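Local coordinates for AlyGC (Glaciecola chathamensis, PDB 5GKD), which is an alginate lyase of polysaccharide lyase family 6, probably cleaving alginate by beta-elimination at a site that holds calcium, at residues I575-Q578 / D579-F582; N654-A658 / S659-H663; I532-R536 / L537-R541. One frame throughout, in Å; residues are numbered along the deposited sequence.

All three contacts are local corners of the C-terminal parallel beta-helix. Contact 1 and contact 2 are mostly buried, contact 3 only partly. Contact 3 leaves strand 530-534 and contact 2 enters strand 660-663, so both belong to the same parallel sheet. Contact 1 joins strands 572-578 and 581-585 of the other faces. Its centre lies about 19 Å from that of contact 2 and 21 Å from that of contact 3. Contact 1 pairs an inward valine and phenylalanine with one serine bond. Contact 2 is a polar turn, bonded within itself, with an isoleucine packed on its serine and alanine. Contact 3 combines threonine hydroxyls with a methionine. Contacts 2 and 3 both reach the second subunit; contact 1 does not.

Contact 1: I575-Q578 / D579-F582; sequences IEVQ and DSQF
Val577 and Phe582 meet inside a corner of the C-terminal parallel beta-helix, where strand 572-578 ends and strand 581-585 begins. Asp579 and Ser580 make the bend between them. Asp579 has positive phi and psi, near 50° each, and this turns the chain sharply.

The apolar part is small. CG1 of Val577 lies 3.9 Å from CZ of Phe582 and comes to the edge of the ring, near its plane. The same methyl is 4.0 Å from CB of Ser580. It stands opposite the backbone N of Val577 (chi1 179°), which sets it against the Phe582 ring edge. The ring also meets Phe563 edge-to-face and Phe552 with planes about 20° apart.

The polar part is a side-chain-to-backbone bond. Ser580 OG donates to Gln578 O at 2.9 Å, from above the carbonyl plane and not on a lone pair. The hydroxyl also bonds to Ser550 N, and the Ser580 amide bonds to Ser612 OG. The buried serine is thus tied to the coils on both sides as well as to its own turn.

On the outer side Gln578 bends back at chi2 along its own strand. Its amide nitrogen serves two carboxylates, Glu610 of the next coil and Glu576. Donation from this one amide probably eases the repulsion between the two acids, if both are charged. The Glu576 bond is 3.1 Å from Gln578 NE2 to Glu576 OE1, and the nitrogen sits well above the carboxylate plane.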
loop_
_atom_site.group_PDB
_atom_site.type_symbol
_atom_site.label_atom_id
_atom_site.label_comp_id
_atom_site.label_asym_id
_atom_site.label_seq_id
_atom_site.Cartn_x
_atom_site.Cartn_y
_atom_site.Cartn_z
ATOM N N ILE A 575 20.245 -4.767 -1.974
ATOM C CA ILE A 575 20.586 -3.366 -2.157
ATOM C C ILE A 575 22.066 -3.246 -1.832
ATOM O O ILE A 575 22.490 -3.611 -0.730
ATOM C CB ILE A 575 19.742 -2.452 -1.256
ATOM C CG1 ILE A 575 18.268 -2.571 -1.635
ATOM C CG2 ILE A 575 20.183 -1.012 -1.370
ATOM C CD1 ILE A 575 17.340 -2.021 -0.587
ATOM N N GLU A 576 22.857 -2.777 -2.793
ATOM C CA GLU A 576 24.301 -2.680 -2.620
ATOM C C GLU A 576 24.791 -1.274 -2.938
ATOM O O GLU A 576 24.552 -0.764 -4.035
ATOM C CB GLU A 576 25.028 -3.688 -3.503
ATOM C CG GLU A 576 26.303 -4.163 -2.850
ATOM C CD GLU A 576 27.361 -4.553 -3.833
ATOM O OE1 GLU A 576 28.350 -5.182 -3.395
ATOM O OE2 GLU A 576 27.200 -4.232 -5.033
ATOM N N VAL A 577 25.488 -0.665 -1.984
ATOM C CA VAL A 577 26.049 0.673 -2.115
ATOM C C VAL A 577 27.559 0.574 -1.926
ATOM O O VAL A 577 28.029 0.120 -0.872
ATOM C CB VAL A 577 25.441 1.648 -1.098
ATOM C CG1 VAL A 577 26.050 3.018 -1.251
ATOM C CG2 VAL A 577 23.915 1.709 -1.259
ATOM N N GLN A 578 28.317 0.996 -2.942
ATOM C CA GLN A 578 29.780 0.967 -2.918
ATOM C C GLN A 578 30.325 2.329 -3.324
ATOM O O GLN A 578 29.866 2.910 -4.315
ATOM C CB GLN A 578 30.351 -0.099 -3.864
ATOM C CG GLN A 578 29.964 -1.525 -3.563
ATOM C CD GLN A 578 30.595 -2.047 -2.291
ATOM O OE1 GLN A 578 31.563 -1.480 -1.787
ATOM N NE2 GLN A 578 30.049 -3.131 -1.763
ATOM N N ASP A 579 31.297 2.835 -2.561
ATOM C CA ASP A 579 32.108 3.985 -2.983
ATOM C C ASP A 579 31.245 5.171 -3.410
ATOM O O ASP A 579 31.422 5.726 -4.489
ATOM C CB ASP A 579 33.055 3.584 -4.125
ATOM C CG ASP A 579 33.845 2.317 -3.817
ATOM O OD1 ASP A 579 34.582 2.315 -2.820
ATOM O OD2 ASP A 579 33.723 1.316 -4.557
ATOM N N SER A 580 30.292 5.557 -2.561
ATOM C CA SER A 580 29.310 6.573 -2.924
ATOM C C SER A 580 29.182 7.612 -1.816
ATOM O O SER A 580 29.475 7.344 -0.648
ATOM C CB SER A 580 27.933 5.936 -3.234
ATOM O OG SER A 580 28.010 5.095 -4.379
ATOM N N GLN A 581 28.755 8.817 -2.188
ATOM C CA GLN A 581 28.664 9.913 -1.235
ATOM C C GLN A 581 27.245 10.449 -1.167
ATOM O O GLN A 581 26.560 10.549 -2.186
ATOM C CB GLN A 581 29.602 11.069 -1.591
ATOM C CG GLN A 581 30.701 10.727 -2.583
ATOM C CD GLN A 581 31.627 9.636 -2.118
ATOM O OE1 GLN A 581 31.961 9.570 -0.973
ATOM N NE2 GLN A 581 32.057 8.788 -3.011
ATOM N N PHE A 582 26.827 10.836 0.031
ATOM C CA PHE A 582 25.491 11.354 0.267
ATOM C C PHE A 582 25.625 12.553 1.181
ATOM O O PHE A 582 26.267 12.444 2.230
ATOM C CB PHE A 582 24.594 10.287 0.915
ATOM C CG PHE A 582 24.551 8.986 0.157
ATOM C CD1 PHE A 582 25.583 8.071 0.256
ATOM C CD2 PHE A 582 23.473 8.679 -0.657
ATOM C CE1 PHE A 582 25.542 6.880 -0.450
ATOM C CE2 PHE A 582 23.426 7.490 -1.360
ATOM C CZ PHE A 582 24.452 6.586 -1.250
#

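Contact 2: N654-A658 / S659-H663; sequences NKSAA and SLILH
An ST turn and a type I beta turn together shape the loop that leads into strand 660-663, and Ser656 meets Ile661 across its end. CB of Ser656 is 3.9 Å from CG2 of Ile661. Ala658 adds its methyl: its CB is 4.1 Å from CB of Ile661. With CG1 of Ile661 anti to N (chi1 -179°), CG2 falls between N and the carbonyl carbon, and both CG2 and CD1 meet Ser656 CB. Ile661 thus lies over the loop with both branches.

The loop is held from within by Asn654 and Ser656. The Ser656 hydroxyl gives its proton to Asn654 OD1 at 2.6 Å. It accepts from the amide N of Ala658 at 3.1 Å, which closes the ST turn. The carboxamide of Asn654 spans the loop: ND2 donates to Ala658 O at 2.7 Å, with the oxygen in the amide plane. The type I turn runs from Asn654 to Ala657 and is closed by Ala657 N to Asn654 O, 3.0 Å. OD1 also receives Lys623 NZ, and ND2 reaches Gly649 O. The buried amide therefore has partners at both ends.

Lys655 NZ forms a salt bridge with Asp598 of the second subunit. Strand 660-663 itself runs parallel between strands 622-625 and 681-685, with Ile661 touching Lys623 on one and Glu684 on the other.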
loop_
_atom_site.group_PDB
_atom_site.type_symbol
_atom_site.label_atom_id
_atom_site.label_comp_id
_atom_site.label_asym_id
_atom_site.label_seq_id
_atom_site.Cartn_x
_atom_site.Cartn_y
_atom_site.Cartn_z
ATOM N N ASN A 654 13.127 11.899 13.186
ATOM C CA ASN A 654 13.598 10.514 13.215
ATOM C C ASN A 654 13.142 9.910 14.535
ATOM O O ASN A 654 13.792 10.050 15.571
ATOM C CB ASN A 654 15.114 10.456 13.043
ATOM C CG ASN A 654 15.667 9.039 13.076
ATOM O OD1 ASN A 654 14.930 8.062 12.975
ATOM N ND2 ASN A 654 16.980 8.927 13.222
ATOM N N LYS A 655 11.991 9.238 14.506
ATOM C CA LYS A 655 11.427 8.706 15.743
ATOM C C LYS A 655 12.305 7.623 16.357
ATOM O O LYS A 655 12.245 7.418 17.572
ATOM C CB LYS A 655 10.016 8.178 15.491
ATOM C CG LYS A 655 9.021 9.261 15.119
ATOM C CD LYS A 655 7.703 8.690 14.650
ATOM C CE LYS A 655 6.920 9.735 13.871
ATOM N NZ LYS A 655 5.461 9.477 13.883
ATOM N N SER A 656 13.133 6.948 15.552
ATOM C CA SER A 656 14.041 5.927 16.067
ATOM C C SER A 656 15.134 6.511 16.950
ATOM O O SER A 656 15.711 5.778 17.759
ATOM C CB SER A 656 14.694 5.158 14.915
ATOM O OG SER A 656 15.678 5.948 14.240
ATOM N N ALA A 657 15.433 7.805 16.797
ATOM C CA ALA A 657 16.603 8.433 17.411
ATOM C C ALA A 657 17.850 7.573 17.219
ATOM O O ALA A 657 18.681 7.434 18.115
ATOM C CB ALA A 657 16.361 8.723 18.892
ATOM N N ALA A 658 17.976 6.980 16.034
ATOM C CA ALA A 658 19.111 6.135 15.705
ATOM C C ALA A 658 19.677 6.544 14.356
ATOM O O ALA A 658 18.966 7.091 13.507
ATOM C CB ALA A 658 18.716 4.651 15.670
ATOM N N SER A 659 20.972 6.287 14.167
ATOM C CA SER A 659 21.553 6.384 12.838
ATOM C C SER A 659 21.318 5.119 12.045
ATOM O O SER A 659 21.480 5.124 10.823
ATOM C CB SER A 659 23.054 6.644 12.925
ATOM O OG SER A 659 23.700 5.575 13.597
ATOM N N LEU A 660 20.952 4.043 12.732
ATOM C CA LEU A 660 20.758 2.728 12.139
ATOM C C LEU A 660 19.911 1.939 13.120
ATOM O O LEU A 660 20.310 1.784 14.279
ATOM C CB LEU A 660 22.109 2.065 11.920
ATOM C CG LEU A 660 22.256 0.780 11.129
ATOM C CD1 LEU A 660 21.900 1.018 9.677
ATOM C CD2 LEU A 660 23.694 0.316 11.229
ATOM N N ILE A 661 18.734 1.476 12.714
ATOM C CA ILE A 661 17.925 0.681 13.629
ATOM C C ILE A 661 17.544 -0.622 12.943
ATOM O O ILE A 661 16.911 -0.623 11.878
ATOM C CB ILE A 661 16.693 1.427 14.170
ATOM C CG1 ILE A 661 15.940 0.511 15.135
ATOM C CG2 ILE A 661 15.791 1.930 13.069
ATOM C CD1 ILE A 661 14.942 1.202 15.979
ATOM N N LEU A 662 17.943 -1.728 13.553
ATOM C CA LEU A 662 17.886 -3.048 12.948
ATOM C C LEU A 662 17.062 -3.953 13.857
ATOM O O LEU A 662 17.511 -4.327 14.948
ATOM C CB LEU A 662 19.295 -3.586 12.729
ATOM C CG LEU A 662 20.212 -2.636 11.949
ATOM C CD1 LEU A 662 21.583 -3.255 11.704
ATOM C CD2 LEU A 662 19.592 -2.291 10.633
ATOM N N HIS A 663 15.862 -4.307 13.399
ATOM C CA HIS A 663 14.925 -5.133 14.149
ATOM C C HIS A 663 14.708 -6.441 13.393
ATOM O O HIS A 663 14.213 -6.440 12.261
ATOM C CB HIS A 663 13.612 -4.379 14.379
ATOM C CG HIS A 663 12.581 -5.153 15.133
ATOM N ND1 HIS A 663 11.975 -4.663 16.271
ATOM C CD2 HIS A 663 12.021 -6.367 14.901
ATOM C CE1 HIS A 663 11.094 -5.547 16.712
ATOM N NE2 HIS A 663 11.104 -6.592 15.903
#

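Contact 3: I532-R536 / L537-R541; sequences IRTTR and LPMQR
Thr535 and Met539 pack against each other where the chain leaves strand 530-534 of the C-terminal parallel beta-helix for the loop before strand 543-548. The two side chains cross at a slant, and the contact is tight: CG2 of Thr535 is 3.5 Å from CG of Met539. The Met539 chain runs out straight through chi2 (180°), and this carries SD to Thr534. SD lies 3.8 Å from CB of Thr534, with the Thr534 methyl only slightly farther away.

The hydroxyl of Thr535 looks the other way, to Leu537. A chi1 of 178° swings it trans to the Thr535 nitrogen, and there it accepts the amide of Leu537, 3.1 Å from Leu537 N to Thr535 OG1. The N-H points fairly straight at it (153°). CB and CD1 of Leu537 lie close to the same oxygen. Thr535 thus serves the loop twice, with its methyl on Met539 and its oxygen on the Leu537 amide. Replacing this threonine by alanine is likely to leave that amide without its acceptor and to open a gap beside Met539 CG.

Thr534 OG1 donates to Thr535 O and accepts from Gly567 N of the next coil. The guanidinium groups of Arg533 and Arg536 lie face to face but offset. Glu504 forms a salt bridge with Arg533, and Glu121 of the second subunit makes long, weak ion pairs with both arginines. These acids probably ease the closeness of the two charges. NH1 of Arg536 stands 3.3 Å above the Arg533 guanidinium plane, over its centre.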
loop_
_atom_site.group_PDB
_atom_site.type_symbol
_atom_site.label_atom_id
_atom_site.label_comp_id
_atom_site.label_asym_id
_atom_site.label_seq_id
_atom_site.Cartn_x
_atom_site.Cartn_y
_atom_site.Cartn_z
ATOM N N ILE A 532 14.528 7.942 -4.825
ATOM C CA ILE A 532 14.391 6.631 -5.445
ATOM C C ILE A 532 13.431 5.794 -4.609
ATOM O O ILE A 532 13.430 5.873 -3.377
ATOM C CB ILE A 532 15.752 5.921 -5.595
ATOM C CG1 ILE A 532 16.731 6.800 -6.376
ATOM C CG2 ILE A 532 15.581 4.555 -6.270
ATOM C CD1 ILE A 532 18.118 6.212 -6.481
ATOM N N ARG A 533 12.599 5.003 -5.279
ATOM C CA ARG A 533 11.613 4.194 -4.577
ATOM C C ARG A 533 11.121 3.110 -5.514
ATOM O O ARG A 533 11.316 3.182 -6.729
ATOM C CB ARG A 533 10.429 5.043 -4.071
ATOM C CG ARG A 533 9.564 5.694 -5.163
ATOM C CD ARG A 533 8.293 6.366 -4.598
ATOM N NE ARG A 533 7.644 7.202 -5.603
ATOM C CZ ARG A 533 6.869 6.739 -6.584
ATOM N NH1 ARG A 533 6.615 5.436 -6.681
ATOM N NH2 ARG A 533 6.329 7.570 -7.464
ATOM N N THR A 534 10.492 2.092 -4.930
ATOM C CA THR A 534 9.687 1.186 -5.722
ATOM C C THR A 534 8.376 1.867 -6.087
ATOM O O THR A 534 7.996 2.883 -5.508
ATOM C CB THR A 534 9.389 -0.120 -4.970
ATOM O OG1 THR A 534 8.518 0.140 -3.865
ATOM C CG2 THR A 534 10.664 -0.769 -4.473
ATOM N N THR A 535 7.660 1.273 -7.039
ATOM C CA THR A 535 6.247 1.593 -7.190
ATOM C C THR A 535 5.529 1.439 -5.854
ATOM O O THR A 535 5.943 0.667 -4.985
ATOM C CB THR A 535 5.585 0.693 -8.237
ATOM O OG1 THR A 535 4.189 0.994 -8.330
ATOM C CG2 THR A 535 5.744 -0.769 -7.877
ATOM N N ARG A 536 4.446 2.187 -5.689
ATOM C CA ARG A 536 3.609 2.035 -4.517
ATOM C C ARG A 536 2.470 1.048 -4.742
ATOM O O ARG A 536 1.737 0.728 -3.799
ATOM C CB ARG A 536 3.082 3.397 -4.079
ATOM C CG ARG A 536 4.210 4.390 -3.763
ATOM C CD ARG A 536 3.652 5.657 -3.189
ATOM N NE ARG A 536 4.664 6.637 -2.823
ATOM C CZ ARG A 536 4.938 7.719 -3.543
ATOM N NH1 ARG A 536 4.301 7.937 -4.677
ATOM N NH2 ARG A 536 5.855 8.579 -3.131
ATOM N N LEU A 537 2.312 0.567 -5.953
ATOM C CA LEU A 537 1.451 -0.578 -6.177
ATOM C C LEU A 537 2.161 -1.810 -5.635
ATOM O O LEU A 537 3.366 -1.960 -5.864
ATOM C CB LEU A 537 1.135 -0.733 -7.658
ATOM C CG LEU A 537 0.072 0.221 -8.218
ATOM C CD1 LEU A 537 0.530 1.676 -8.243
ATOM C CD2 LEU A 537 -0.352 -0.213 -9.620
ATOM N N PRO A 538 1.490 -2.665 -4.857
ATOM C CA PRO A 538 2.139 -3.885 -4.366
ATOM C C PRO A 538 2.741 -4.641 -5.536
ATOM O O PRO A 538 2.091 -4.844 -6.566
ATOM C CB PRO A 538 0.995 -4.672 -3.710
ATOM C CG PRO A 538 -0.079 -3.696 -3.463
ATOM C CD PRO A 538 0.054 -2.642 -4.542
ATOM N N MET A 539 4.004 -5.005 -5.398
ATOM C CA MET A 539 4.732 -5.605 -6.505
ATOM C C MET A 539 4.521 -7.110 -6.560
ATOM O O MET A 539 4.176 -7.755 -5.571
ATOM C CB MET A 539 6.225 -5.297 -6.403
ATOM C CG MET A 539 6.545 -3.818 -6.406
ATOM S SD MET A 539 8.305 -3.472 -6.276
ATOM C CE MET A 539 8.902 -4.103 -7.827
ATOM N N GLN A 540 4.751 -7.664 -7.745
ATOM C CA GLN A 540 4.628 -9.087 -8.017
ATOM C C GLN A 540 5.944 -9.825 -7.881
ATOM O O GLN A 540 5.948 -11.050 -7.779
ATOM C CB GLN A 540 4.085 -9.283 -9.442
ATOM C CG GLN A 540 3.723 -10.710 -9.795
ATOM C CD GLN A 540 3.578 -10.928 -11.285
ATOM O OE1 GLN A 540 4.503 -10.657 -12.049
ATOM N NE2 GLN A 540 2.418 -11.434 -11.710
ATOM N N ARG A 541 7.048 -9.098 -7.821
ATOM C CA ARG A 541 8.364 -9.604 -8.162
ATOM C C ARG A 541 9.376 -8.899 -7.269
ATOM O O ARG A 541 9.143 -7.765 -6.844
ATOM C CB ARG A 541 8.598 -9.298 -9.645
ATOM C CG ARG A 541 9.685 -9.979 -10.352
ATOM C CD ARG A 541 9.518 -9.666 -11.805
ATOM N NE ARG A 541 8.395 -10.410 -12.362
ATOM C CZ ARG A 541 8.525 -11.379 -13.261
ATOM N NH1 ARG A 541 9.727 -11.702 -13.716
ATOM N NH2 ARG A 541 7.459 -12.017 -13.719
#